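Local coordinates for protein malate dehydrogenase (Picrophilus torridus, PDB 4BGV) that probably catalyses the reversible NAD-dependent oxidation of malate to oxaloacetate in the tricarboxylic acid cycle, as a member of the lactate/malate dehydrogenase superfamily, at residues Y30-V35 against A71-S76; L291-N294 against A300-K303; F160-Q163 against S168-D171. All blocks are in the same frame, centred on the assembly; numbering follows the deposited sequence. Where two conformers were deposited one is given.

Contact 1: residues Y30-V35 against A71-S76; sequences YIFDIV and AEMKGS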
# COMPACT_ATOMS: atom_id res chain seq x y z
N TYR A 30 -10.71 2.60 18.68
CA TYR A 30 -11.32 3.44 19.71
C TYR A 30 -10.24 4.09 20.58
O TYR A 30 -9.36 3.40 21.11
CB TYR A 30 -12.26 2.63 20.61
CG TYR A 30 -13.60 2.27 19.99
CD1 TYR A 30 -13.78 2.27 18.61
CD2 TYR A 30 -14.70 1.95 20.79
CE1 TYR A 30 -15.00 1.95 18.05
CE2 TYR A 30 -15.92 1.62 20.23
CZ TYR A 30 -16.07 1.63 18.86
OH TYR A 30 -17.29 1.30 18.30
N ILE A 31 -10.29 5.42 20.71
CA ILE A 31 -9.24 6.16 21.42
C ILE A 31 -9.82 6.68 22.73
O ILE A 31 -10.97 7.10 22.78
CB ILE A 31 -8.71 7.36 20.58
CG1 ILE A 31 -8.41 6.93 19.14
CG2 ILE A 31 -7.46 7.98 21.21
CD1 ILE A 31 -7.98 8.08 18.26
N PHE A 32 -9.01 6.64 23.79
CA PHE A 32 -9.43 7.07 25.13
C PHE A 32 -8.43 8.04 25.75
O PHE A 32 -7.22 7.85 25.63
CB PHE A 32 -9.61 5.85 26.05
CG PHE A 32 -10.61 4.85 25.55
CD1 PHE A 32 -10.25 3.92 24.56
CD2 PHE A 32 -11.91 4.85 26.03
CE1 PHE A 32 -11.18 3.01 24.07
CE2 PHE A 32 -12.84 3.93 25.55
CZ PHE A 32 -12.48 3.01 24.57
N ASP A 33 -8.94 9.07 26.41
CA ASP A 33 -8.09 10.02 27.11
C ASP A 33 -8.89 10.74 28.19
O ASP A 33 -10.07 11.06 28.01
CB ASP A 33 -7.45 11.04 26.16
CG ASP A 33 -6.19 11.67 26.76
OD1 ASP A 33 -6.33 12.57 27.62
OD2 ASP A 33 -5.07 11.25 26.41
N ILE A 34 -8.23 11.01 29.31
CA ILE A 34 -8.86 11.65 30.44
C ILE A 34 -9.13 13.14 30.18
O ILE A 34 -9.97 13.75 30.84
CB ILE A 34 -7.97 11.50 31.71
CG1 ILE A 34 -8.72 11.94 32.97
CG2 ILE A 34 -6.67 12.27 31.55
CD1 ILE A 34 -9.20 10.78 33.82
N VAL A 35 -8.44 13.71 29.20
CA VAL A 35 -8.63 15.12 28.87
C VAL A 35 -9.87 15.31 27.99
O VAL A 35 -9.95 14.76 26.90
CB VAL A 35 -7.40 15.70 28.15
CG1 VAL A 35 -7.67 17.14 27.70
CG2 VAL A 35 -6.20 15.65 29.08
N ALA A 71 -15.95 1.32 29.37
CA ALA A 71 -16.85 0.26 28.90
C ALA A 71 -16.81 0.11 27.37
O ALA A 71 -17.04 -0.98 26.84
CB ALA A 71 -18.29 0.52 29.39
N GLU A 72 -16.51 1.21 26.67
CA GLU A 72 -16.37 1.21 25.22
C GLU A 72 -15.20 0.36 24.68
O GLU A 72 -15.11 0.14 23.48
CB GLU A 72 -16.29 2.65 24.68
CG GLU A 72 -17.55 3.48 24.94
CD GLU A 72 -18.72 3.04 24.06
OE1 GLU A 72 -18.52 2.15 23.21
OE2 GLU A 72 -19.83 3.60 24.23
N MET A 73 -14.33 -0.12 25.55
CA MET A 73 -13.25 -1.03 25.13
C MET A 73 -13.74 -2.45 24.90
O MET A 73 -13.02 -3.25 24.33
CB MET A 73 -12.11 -1.06 26.16
CG MET A 73 -11.39 0.27 26.35
SD MET A 73 -9.85 0.04 27.27
CE MET A 73 -10.44 -0.66 28.81
N LYS A 74 -14.96 -2.76 25.35
CA LYS A 74 -15.49 -4.12 25.24
C LYS A 74 -15.27 -4.72 23.86
O LYS A 74 -15.55 -4.09 22.83
CB LYS A 74 -16.98 -4.15 25.60
CG LYS A 74 -17.85 -3.24 24.75
CD LYS A 74 -19.31 -3.30 25.19
CE LYS A 74 -20.17 -2.33 24.40
NZ LYS A 74 -21.60 -2.46 24.76
N GLY A 75 -14.75 -5.94 23.84
CA GLY A 75 -14.53 -6.66 22.59
C GLY A 75 -13.28 -6.25 21.83
O GLY A 75 -13.12 -6.62 20.67
N SER A 76 -12.39 -5.49 22.46
CA SER A 76 -11.14 -5.11 21.81
C SER A 76 -10.23 -6.33 21.69
O SER A 76 -10.03 -7.06 22.66
CB SER A 76 -10.41 -4.02 22.62
OG SER A 76 -11.12 -2.78 22.60
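The ring of F32 receives M73 over one face and E72 at its edge. Over the face stands the methylene CG of M73, 3.4 Å from F32 CZ, a close apolar contact; with chi1 at -63° this CG is anti to the carbonyl carbon of M73, which places it over the ring. The thioether follows further out: M73 SD lies 4.8 Å from the centroid of the F32 ring, only 18° off the ring normal, so this is a Met-aromatic contact with the sulfur above the face. At the rim, near the ring plane, the CB of E72 comes within 3.8 Å of F32 CE2, so the glutamate offers its aliphatic root to the phenylalanine. The ring of F62, on the adjoining strand, also meets F32. Y30, two residues back on the same side of the strand, is approached obliquely by the backbone carbonyl of E72, with Y30 CD2 3.3 Å from E72 O. That oxygen is hydrogen-bonded to K4 NZ, and Y30 OH is hydrogen-bonded to D58 OD2; a tyrosine suits this partly exposed place, having a ring to pack and a hydroxyl to bond.

Strand 28-33 belongs to the parallel sheet of the Rossmann-type NAD-binding domain, and of residues 30-33, Y30 and F32 point to the link leading into strand 78-81. At the strand's end D33, by similarity an NAD(+)-binding residue, is held by both oxygens: OD1 accepts V35 N at 2.9 Å through its anti lone pair, an Asx turn, while OD2 bonds to A10 N of the glycine-rich loop.

A type II turn runs from M73 to S76, with G75 at positive phi. M73 O is gripped by two donors of one residue, S76 N at 3.0 Å and S76 OG at 2.6 Å.

Contact 2: residues L291-N294 against A300-K303; sequences LKFN and AWKK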
# COMPACT_ATOMS: atom_id res chain seq x y z
N LEU A 291 18.21 -17.37 23.41
CA LEU A 291 19.48 -17.06 22.78
C LEU A 291 20.67 -17.67 23.50
O LEU A 291 20.62 -17.91 24.70
CB LEU A 291 19.68 -15.54 22.72
CG LEU A 291 18.61 -14.75 21.97
CD1 LEU A 291 18.87 -13.25 22.14
CD2 LEU A 291 18.60 -15.13 20.50
N LYS A 292 21.74 -17.91 22.75
CA LYS A 292 23.04 -18.21 23.32
C LYS A 292 23.82 -16.90 23.40
O LYS A 292 24.00 -16.23 22.40
CB LYS A 292 23.80 -19.18 22.41
CG LYS A 292 23.01 -20.39 21.96
CD LYS A 292 23.95 -21.42 21.33
CE LYS A 292 23.32 -22.16 20.17
NZ LYS A 292 23.96 -21.77 18.88
N PHE A 293 24.29 -16.55 24.59
CA PHE A 293 25.04 -15.31 24.78
C PHE A 293 26.54 -15.57 24.68
O PHE A 293 27.04 -16.55 25.25
CB PHE A 293 24.77 -14.70 26.17
CG PHE A 293 23.34 -14.27 26.40
CD1 PHE A 293 22.36 -15.19 26.76
CD2 PHE A 293 22.98 -12.93 26.29
CE1 PHE A 293 21.05 -14.78 26.99
CE2 PHE A 293 21.67 -12.52 26.53
CZ PHE A 293 20.71 -13.44 26.87
N ASN A 294 27.27 -14.70 24.00
CA ASN A 294 28.73 -14.69 24.17
C ASN A 294 29.08 -13.94 25.46
O ASN A 294 28.19 -13.38 26.11
CB ASN A 294 29.47 -14.17 22.91
CG ASN A 294 29.31 -12.67 22.68
OD1 ASN A 294 28.91 -11.92 23.57
ND2 ASN A 294 29.65 -12.22 21.46
N ALA A 300 26.61 -7.70 29.63
CA ALA A 300 25.66 -6.62 29.37
C ALA A 300 24.26 -7.03 29.79
O ALA A 300 23.51 -6.23 30.35
CB ALA A 300 25.69 -6.23 27.91
N TRP A 301 23.89 -8.28 29.51
CA TRP A 301 22.58 -8.78 29.91
C TRP A 301 22.39 -8.76 31.42
O TRP A 301 21.34 -8.34 31.92
CB TRP A 301 22.34 -10.18 29.35
CG TRP A 301 20.96 -10.71 29.67
CD1 TRP A 301 20.63 -11.67 30.57
CD2 TRP A 301 19.72 -10.28 29.07
NE1 TRP A 301 19.27 -11.89 30.57
CE2 TRP A 301 18.69 -11.03 29.67
CE3 TRP A 301 19.39 -9.32 28.11
CZ2 TRP A 301 17.35 -10.87 29.32
CZ3 TRP A 301 18.06 -9.17 27.76
CH2 TRP A 301 17.05 -9.93 28.37
N LYS A 302 23.41 -9.19 32.16
CA LYS A 302 23.29 -9.27 33.61
C LYS A 302 23.03 -7.90 34.23
O LYS A 302 22.28 -7.78 35.19
CB LYS A 302 24.53 -9.94 34.22
CG LYS A 302 24.47 -11.45 34.10
CD LYS A 302 25.74 -12.13 34.59
CE LYS A 302 25.73 -13.61 34.22
NZ LYS A 302 26.91 -14.34 34.77
N LYS A 303 23.62 -6.86 33.65
CA LYS A 303 23.39 -5.50 34.12
C LYS A 303 21.95 -5.07 33.86
O LYS A 303 21.32 -4.44 34.71
CB LYS A 303 24.38 -4.54 33.45
CG LYS A 303 25.77 -4.57 34.08
CD LYS A 303 26.84 -3.91 33.20
CE LYS A 303 26.35 -2.63 32.54
NZ LYS A 303 25.89 -2.88 31.14
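F293 and W301 meet by aromatic and apolar contact, without a hydrogen bond between them. CE2 and CZ of F293 lie over one face of the indole. CE2 of F293 lies 3.7 Å from CG of W301, and CZ of F293 stands 3.9 Å above the indole plane, offset toward the rim. The planes are inclined at 40°, and the centroids of the F293 ring and the W301 five-membered ring are 4.8 Å apart, so the pair is oblique. The methylene takes part as well: W301 CB is also 3.7 Å from F293 CE2. Because chi1 of W301 is -176°, its CG lies opposite the backbone N and the indole swings from the helix toward the loop. A large aromatic pair suits this place, since two flat groups can bridge backbones whose CA atoms, at F293 and W301, are 8.7 Å apart. With an alanine in place of F293, the indole face would probably lose its cover from the loop and the side chain of W301 could be less firmly fixed.

Further packing comes from I177, which both rings touch, and from V185 and the ring of Y267 at the indole.

The polar bonds are made with other partners. W301 NE1 donates to Y267 O, which satisfies the buried indole N-H and helps to fix the ring's rotation. N294 OD1 accepts from E297 N, while K292 NZ forms a salt bridge with D200 of the second subunit, so the loop faces a subunit interface as well.

N294 thus occupies the N-cap of helix 295-321, its amide oxygen taking one of the backbone N-H groups left over in a first turn; F293 and W301 tie this capped start to the antiparallel strands of the C-terminal domain.

Contact 3: residues F160-Q163 against S168-D171; sequences FLAQ and SFED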
# COMPACT_ATOMS: atom_id res chain seq x y z
N PHE A 160 20.30 4.17 11.25
CA PHE A 160 21.67 4.67 11.35
C PHE A 160 22.64 3.83 10.50
O PHE A 160 23.53 4.38 9.81
CB PHE A 160 22.14 4.68 12.82
CG PHE A 160 21.22 5.45 13.76
CD1 PHE A 160 20.49 6.55 13.32
CD2 PHE A 160 21.11 5.07 15.09
CE1 PHE A 160 19.65 7.26 14.19
CE2 PHE A 160 20.27 5.76 15.97
CZ PHE A 160 19.54 6.86 15.52
N LEU A 161 22.49 2.52 10.57
CA LEU A 161 23.31 1.61 9.77
C LEU A 161 23.09 1.83 8.27
O LEU A 161 24.05 1.89 7.48
CB LEU A 161 22.99 0.16 10.12
CG LEU A 161 23.47 -0.37 11.47
CD1 LEU A 161 22.87 -1.75 11.73
CD2 LEU A 161 25.00 -0.45 11.48
N ALA A 162 21.83 1.94 7.87
CA ALA A 162 21.50 2.08 6.46
C ALA A 162 22.06 3.39 5.90
O ALA A 162 22.59 3.43 4.80
CB ALA A 162 19.98 2.02 6.26
N GLN A 163 21.98 4.46 6.68
CA GLN A 163 22.53 5.71 6.20
C GLN A 163 24.06 5.67 6.16
O GLN A 163 24.66 6.24 5.26
CB GLN A 163 21.99 6.91 6.98
CG GLN A 163 20.46 7.05 6.78
CD GLN A 163 19.98 8.50 6.67
OE1 GLN A 163 19.39 8.91 5.66
NE2 GLN A 163 20.19 9.27 7.73
N SER A 168 19.47 0.23 1.37
CA SER A 168 18.04 0.26 1.65
C SER A 168 17.76 -0.06 3.12
O SER A 168 18.40 -0.95 3.68
CB SER A 168 17.32 -0.78 0.78
OG SER A 168 15.95 -0.92 1.17
N PHE A 169 16.80 0.64 3.71
CA PHE A 169 16.39 0.34 5.08
C PHE A 169 15.83 -1.08 5.16
O PHE A 169 15.87 -1.70 6.21
CB PHE A 169 15.34 1.33 5.59
CG PHE A 169 15.81 2.76 5.63
CD1 PHE A 169 16.79 3.15 6.53
CD2 PHE A 169 15.25 3.71 4.79
CE1 PHE A 169 17.21 4.45 6.59
CE2 PHE A 169 15.66 5.03 4.84
CZ PHE A 169 16.65 5.41 5.74
N GLU A 170 15.30 -1.58 4.05
CA GLU A 170 14.68 -2.91 4.06
C GLU A 170 15.68 -4.04 4.28
O GLU A 170 15.31 -5.12 4.74
CB GLU A 170 13.89 -3.16 2.77
CG GLU A 170 13.19 -4.51 2.74
CD GLU A 170 12.10 -4.59 1.69
OE1 GLU A 170 11.99 -3.65 0.87
OE2 GLU A 170 11.34 -5.59 1.70
N ASP A 171 16.94 -3.80 3.94
CA ASP A 171 17.93 -4.86 3.96
C ASP A 171 18.86 -4.83 5.18
O ASP A 171 19.69 -5.72 5.35
CB ASP A 171 18.72 -4.85 2.66
CG ASP A 171 17.82 -5.09 1.45
OD1 ASP A 171 16.94 -5.98 1.53
OD2 ASP A 171 17.96 -4.37 0.43
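S168, whose carbonyl oxygen lies 4.2 Å from A162 CB, has a hydroxyl held by two partners. Its OG accepts E170 N at 3.0 Å, with an angle of 149° at the hydrogen, closing an ST turn, and is also hydrogen-bonded to D56 OD2 of the third subunit, an aspartate whose OD1 accepts from F169 N. A serine fits here because its short side chain, with OG opposite the backbone N (chi1 171°), can reach a backbone amide two residues on and a neighbouring subunit at once. The backbone bond from D171 N to S168 O, 3.2 Å, draws the turn together further.

Between the segments the contact is apolar and rests on F169. The methyl of A162 sits 3.4 Å from F169 CD1, approaching the ring obliquely. This is tight, and a small residue suits so close an approach of loop to helix: the CA atoms of A162 and F169 are 5.6 Å apart. Q163 adds its aliphatic part, CG lying 4.2 Å from F169 CE1, while its amide plane is turned 34° from the ring. A glutamine probably suits this exposed helix position because its methylenes can border the phenylalanine while it carries a polar end; L47 and A50 of the third subunit pack on Q163 and F169 respectively. At the second subunit, E170 forms a salt bridge with R249 and D171 with R251.

In the fold this is the turn by which helix 150-165 passes into strand 172-178. A162 also touches V172 at the start of that strand, F169 O accepts a hydrogen bond from R158 NH2, one helical turn before A162, and L161 and F160 face helix 204-215 from the same helix.

Overall arrangement
Contact 1 belongs to the NAD-binding domain, and contacts 2 and 3 to the C-terminal domain on the other side of the chain's centre; the centres of contacts 1 and 2 are about 39 Å apart. Contact 3 is buried, partly by neighbouring subunits, whereas contacts 1 and 2 are partly buried. Each centres on a phenylalanine, met by a methionine and a glutamate in contact 1, an indole in contact 2 and a small methyl in contact 3. No other chain of the assembly touches contact 1, but contacts 2 and 3 both reach the second subunit through charged residues, and contact 3 also packs against the third. They also share strand 172-178, which receives side chains from both.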